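Local coordinates for austinoid biosynthesis clusters protein H (PDB 5X9K) that takes part in making the fungal meroterpenoids austinol and dehydroaustinol, as a homodimeric member of the trt14 isomerase family, at residues A[50-53]-A[54-58]; A[92-95]-A[96-100]. All blocks are in the same frame, centred on the assembly; numbering follows the deposited sequence.

Interaction 1: residues A[50-53]-A[54-58]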
loop_
_atom_site.group_PDB
_atom_site.type_symbol
_atom_site.label_atom_id
_atom_site.label_comp_id
_atom_site.label_asym_id
_atom_site.label_seq_id
_atom_site.Cartn_x
_atom_site.Cartn_y
_atom_site.Cartn_z
ATOM N N SER A 50 -14.952 16.397 5.546
ATOM C CA SER A 50 -14.655 17.822 5.618
ATOM C C SER A 50 -13.174 18.124 5.423
ATOM O O SER A 50 -12.814 19.290 5.224
ATOM C CB SER A 50 -15.133 18.396 6.954
ATOM O OG SER A 50 -14.255 18.033 8.000
ATOM N N PHE A 51 -12.314 17.114 5.470
ATOM C CA PHE A 51 -10.894 17.289 5.207
ATOM C C PHE A 51 -10.511 16.952 3.769
ATOM O O PHE A 51 -9.323 16.984 3.436
ATOM C CB PHE A 51 -10.077 16.439 6.184
ATOM C CG PHE A 51 -9.633 17.184 7.416
ATOM C CD1 PHE A 51 -10.472 17.301 8.518
ATOM C CD2 PHE A 51 -8.368 17.751 7.478
ATOM C CE1 PHE A 51 -10.062 17.984 9.661
ATOM C CE2 PHE A 51 -7.950 18.436 8.619
ATOM C CZ PHE A 51 -8.803 18.551 9.710
ATOM N N MET A 52 -11.480 16.636 2.913
ATOM C CA MET A 52 -11.241 16.357 1.505
ATOM C C MET A 52 -11.742 17.530 0.665
ATOM O O MET A 52 -12.858 18.021 0.879
ATOM C CB MET A 52 -11.932 15.054 1.090
ATOM C CG MET A 52 -11.462 13.872 1.905
ATOM S SD MET A 52 -12.485 12.437 1.566
ATOM C CE MET A 52 -11.870 11.218 2.692
ATOM N N SER A 53 -10.904 18.010 -0.254
ATOM C CA SER A 53 -11.349 19.064 -1.150
ATOM C C SER A 53 -12.460 18.536 -2.064
ATOM O O SER A 53 -12.594 17.324 -2.262
ATOM C CB SER A 53 -10.170 19.617 -1.963
ATOM O OG SER A 53 -9.642 18.689 -2.886
ATOM N N PRO A 54 -13.307 19.426 -2.593
ATOM C CA PRO A 54 -14.400 18.950 -3.470
ATOM C C PRO A 54 -13.925 18.086 -4.635
ATOM O O PRO A 54 -14.615 17.132 -5.019
ATOM C CB PRO A 54 -15.045 20.256 -3.960
ATOM C CG PRO A 54 -14.705 21.290 -2.911
ATOM C CD PRO A 54 -13.358 20.885 -2.357
ATOM N N SER A 55 -12.758 18.387 -5.199
ATOM C CA SER A 55 -12.212 17.662 -6.342
ATOM C C SER A 55 -11.334 16.481 -5.939
ATOM O O SER A 55 -10.630 15.929 -6.792
ATOM C CB SER A 55 -11.400 18.610 -7.227
ATOM O OG SER A 55 -10.299 19.151 -6.506
ATOM N N CYS A 56 -11.352 16.087 -4.668
ATOM C CA CYS A 56 -10.461 15.031 -4.201
ATOM C C CYS A 56 -10.710 13.733 -4.958
ATOM O O CYS A 56 -11.857 13.313 -5.151
ATOM C CB CYS A 56 -10.661 14.808 -2.707
ATOM S SG CYS A 56 -9.499 13.654 -1.960
ATOM N N THR A 57 -9.621 13.103 -5.391
ATOM C CA THR A 57 -9.648 11.781 -6.006
ATOM C C THR A 57 -9.345 10.759 -4.918
ATOM O O THR A 57 -8.326 10.880 -4.232
ATOM C CB THR A 57 -8.602 11.683 -7.121
ATOM O OG1 THR A 57 -8.857 12.675 -8.131
ATOM C CG2 THR A 57 -8.610 10.295 -7.757
ATOM N N LEU A 58 -10.228 9.779 -4.737
ATOM C CA LEU A 58 -9.934 8.645 -3.865
ATOM C C LEU A 58 -9.507 7.467 -4.730
ATOM O O LEU A 58 -10.225 7.089 -5.658
ATOM C CB LEU A 58 -11.140 8.268 -3.002
ATOM C CG LEU A 58 -11.549 9.324 -1.972
ATOM C CD1 LEU A 58 -12.518 10.343 -2.554
ATOM C CD2 LEU A 58 -12.115 8.689 -0.730
#

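Interaction 2: residues A[92-95]-A[96-100]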
loop_
_atom_site.group_PDB
_atom_site.type_symbol
_atom_site.label_atom_id
_atom_site.label_comp_id
_atom_site.label_asym_id
_atom_site.label_seq_id
_atom_site.Cartn_x
_atom_site.Cartn_y
_atom_site.Cartn_z
ATOM N N LEU A 92 -7.859 4.831 13.250
ATOM C CA LEU A 92 -6.684 4.680 12.400
ATOM C C LEU A 92 -5.485 5.264 13.127
ATOM O O LEU A 92 -5.572 6.361 13.684
ATOM C CB LEU A 92 -6.838 5.409 11.066
ATOM C CG LEU A 92 -7.913 5.031 10.060
ATOM C CD1 LEU A 92 -7.690 5.909 8.846
ATOM C CD2 LEU A 92 -7.849 3.549 9.691
ATOM N N ARG A 93 -4.365 4.545 13.099
ATOM C CA ARG A 93 -3.147 4.972 13.770
ATOM C C ARG A 93 -1.948 4.630 12.901
ATOM O O ARG A 93 -1.941 3.596 12.233
ATOM C CB ARG A 93 -2.998 4.283 15.138
ATOM C CG ARG A 93 -1.848 4.823 15.993
ATOM C CD ARG A 93 -2.353 5.595 17.218
ATOM N NE ARG A 93 -2.903 4.708 18.242
ATOM C CZ ARG A 93 -3.580 5.120 19.313
ATOM N NH1 ARG A 93 -3.806 6.413 19.509
ATOM N NH2 ARG A 93 -4.039 4.235 20.190
ATOM N N VAL A 94 -0.934 5.493 12.909
ATOM C CA VAL A 94 0.321 5.132 12.264
ATOM C C VAL A 94 0.970 4.001 13.049
ATOM O O VAL A 94 1.084 4.066 14.280
ATOM C CB VAL A 94 1.240 6.354 12.172
ATOM C CG1 VAL A 94 2.608 5.965 11.637
ATOM C CG2 VAL A 94 0.590 7.411 11.294
ATOM N N LYS A 95 1.388 2.953 12.348
ATOM C CA LYS A 95 2.039 1.830 13.011
ATOM C C LYS A 95 3.296 2.298 13.743
ATOM O O LYS A 95 4.077 3.094 13.221
ATOM C CB LYS A 95 2.369 0.749 11.982
ATOM C CG LYS A 95 2.677 -0.623 12.558
ATOM C CD LYS A 95 3.015 -1.603 11.434
ATOM C CE LYS A 95 3.334 -2.982 11.963
ATOM N NZ LYS A 95 2.126 -3.613 12.543
ATOM N N ASP A 96 3.471 1.832 14.981
ATOM C CA ASP A 96 4.631 2.252 15.761
ATOM C C ASP A 96 5.910 1.829 15.054
ATOM O O ASP A 96 6.010 0.717 14.522
ATOM C CB ASP A 96 4.584 1.666 17.178
ATOM C CG ASP A 96 5.581 2.338 18.138
ATOM O OD1 ASP A 96 5.635 3.588 18.190
ATOM O OD2 ASP A 96 6.304 1.619 18.861
ATOM N N GLY A 97 6.882 2.738 15.033
ATOM C CA GLY A 97 8.108 2.547 14.290
ATOM C C GLY A 97 8.035 2.950 12.836
ATOM O O GLY A 97 9.089 3.099 12.196
ATOM N N ALA A 98 6.831 3.142 12.289
ATOM C CA ALA A 98 6.657 3.492 10.878
ATOM C C ALA A 98 6.745 5.004 10.738
ATOM O O ALA A 98 5.751 5.719 10.880
ATOM C CB ALA A 98 5.329 2.967 10.348
ATOM N N GLU A 99 7.941 5.499 10.441
ATOM C CA GLU A 99 8.116 6.940 10.280
ATOM C C GLU A 99 7.442 7.415 8.989
ATOM O O GLU A 99 7.563 6.757 7.948
ATOM C CB GLU A 99 9.596 7.310 10.285
ATOM C CG GLU A 99 10.047 7.882 11.630
ATOM C CD GLU A 99 11.558 7.927 11.791
ATOM O OE1 GLU A 99 12.207 8.778 11.142
ATOM O OE2 GLU A 99 12.093 7.107 12.573
ATOM N N PRO A 100 6.708 8.523 9.035
ATOM C CA PRO A 100 6.084 9.032 7.805
ATOM C C PRO A 100 7.118 9.360 6.744
ATOM O O PRO A 100 8.212 9.849 7.035
ATOM C CB PRO A 100 5.354 10.296 8.285
ATOM C CG PRO A 100 5.091 10.028 9.745
ATOM C CD PRO A 100 6.310 9.293 10.217
#

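Interaction 1: residues A[50-53]-A[54-58]
M52 and C56 meet side by side where the chain leaves the short strand 52-53, turns, and starts the strand that runs to residue 61. M52 CB lies 4.0 Å from C56 CB, and C56 SG is 4.1 Å from M52 CB. C56 SG is anti to its backbone N (chi1 -174°), which carries the sulfur alongside the root of M52. The M52 chain is extended beyond CG and reaches over to L58. There its terminal CE approaches L58 CD2 at 4.3 Å, a looser touch between two methyl ends. F36 of helix 26-38, F80 of helix 73-86 and F144 of strand 141-148 also pack on M52, and F144 touches L58 as well.

The corner itself is a type I beta turn from S53 to C56, with P54 and S55 at its two central positions. One backbone hydrogen bond closes it, from C56 N to S53 O at 3.0 Å. The N-H...O angle is 157°, and the donor stands above the carbonyl plane, about 60° out of it. P54 suits the first central position, since its ring restrains phi near the value this turn needs. P54 is exposed, and its CB points away from residues 50-53 overall.

The serine hydroxyls come near each other without bonding, S53 OG and S55 OG being 3.7 Å apart. S53 is further held by backbone bonding to V141.

The exposed tip of the turn, P54 and S55, thus contrasts with the buried side chains of M52, C56 and L58 that flank it. One hydrogen bond closes the turn, while these three bring sulfur and methyl groups into an apolar layer. This is consistent with cohesion mainly by van der Waals contact and burial from water.

Interaction 2: residues A[92-95]-A[96-100]
V94 and A98 touch across a tight reversal of the chain just after strand 87-94. V94 CG1 is anti to the backbone N (chi1 174°), and this swings it towards A98. It comes within 3.2 Å of the carbonyl oxygen A98 O, and it is 4.2 Å from the methyl A98 CB. Next to this pair, K95 CB and A98 CB stand 4.0 Å apart. Apart from the approach of V94 CG1 to A98 O, these contacts join one valine branch, one alanine methyl and the base of a lysine. L34 of helix 26-38 and L111 of strand 108-119 also pack on V94.

The backbone forms a type II beta turn from K95 to A98, with D96 and G97 in the middle. It leads out of strand 87-94 into the loop before strand 101-103. G97 has a positive phi of 85°, which glycine adopts readily at the third position of a type II turn.

A single hydrogen bond closes the turn, from A98 N to K95 O at 2.9 Å. It is fairly straight, with an N-H...O angle of 154°, and the donor sits above the carbonyl plane. K95 also joins H112 of strand 108-119 through its backbone.

The charged end of K95 leaves the turn. Its NZ forms a salt bridge with E114 on strand 108-119, and the lysine also packs on F61 of the second subunit. D96 is exposed at the bend; its CB points away overall, though it still touches K95 C.

Interaction 1 and interaction 2 are separate turns, one after the other along the chain. Their centres lie about 23 Å apart, and their nearest atoms are about 9 Å apart without touching. Both reach the same mixed sheet. Residues 54-58 lead into strand 56-61, which pairs with strand 141-148; residues 92-95 end strand 87-94, which pairs with strand 108-119. Helix 26-38 touches both regions. Interaction 1 is largely buried within its own subunit. Interaction 2 lies at the surface and also meets the second subunit, which does not touch interaction 1.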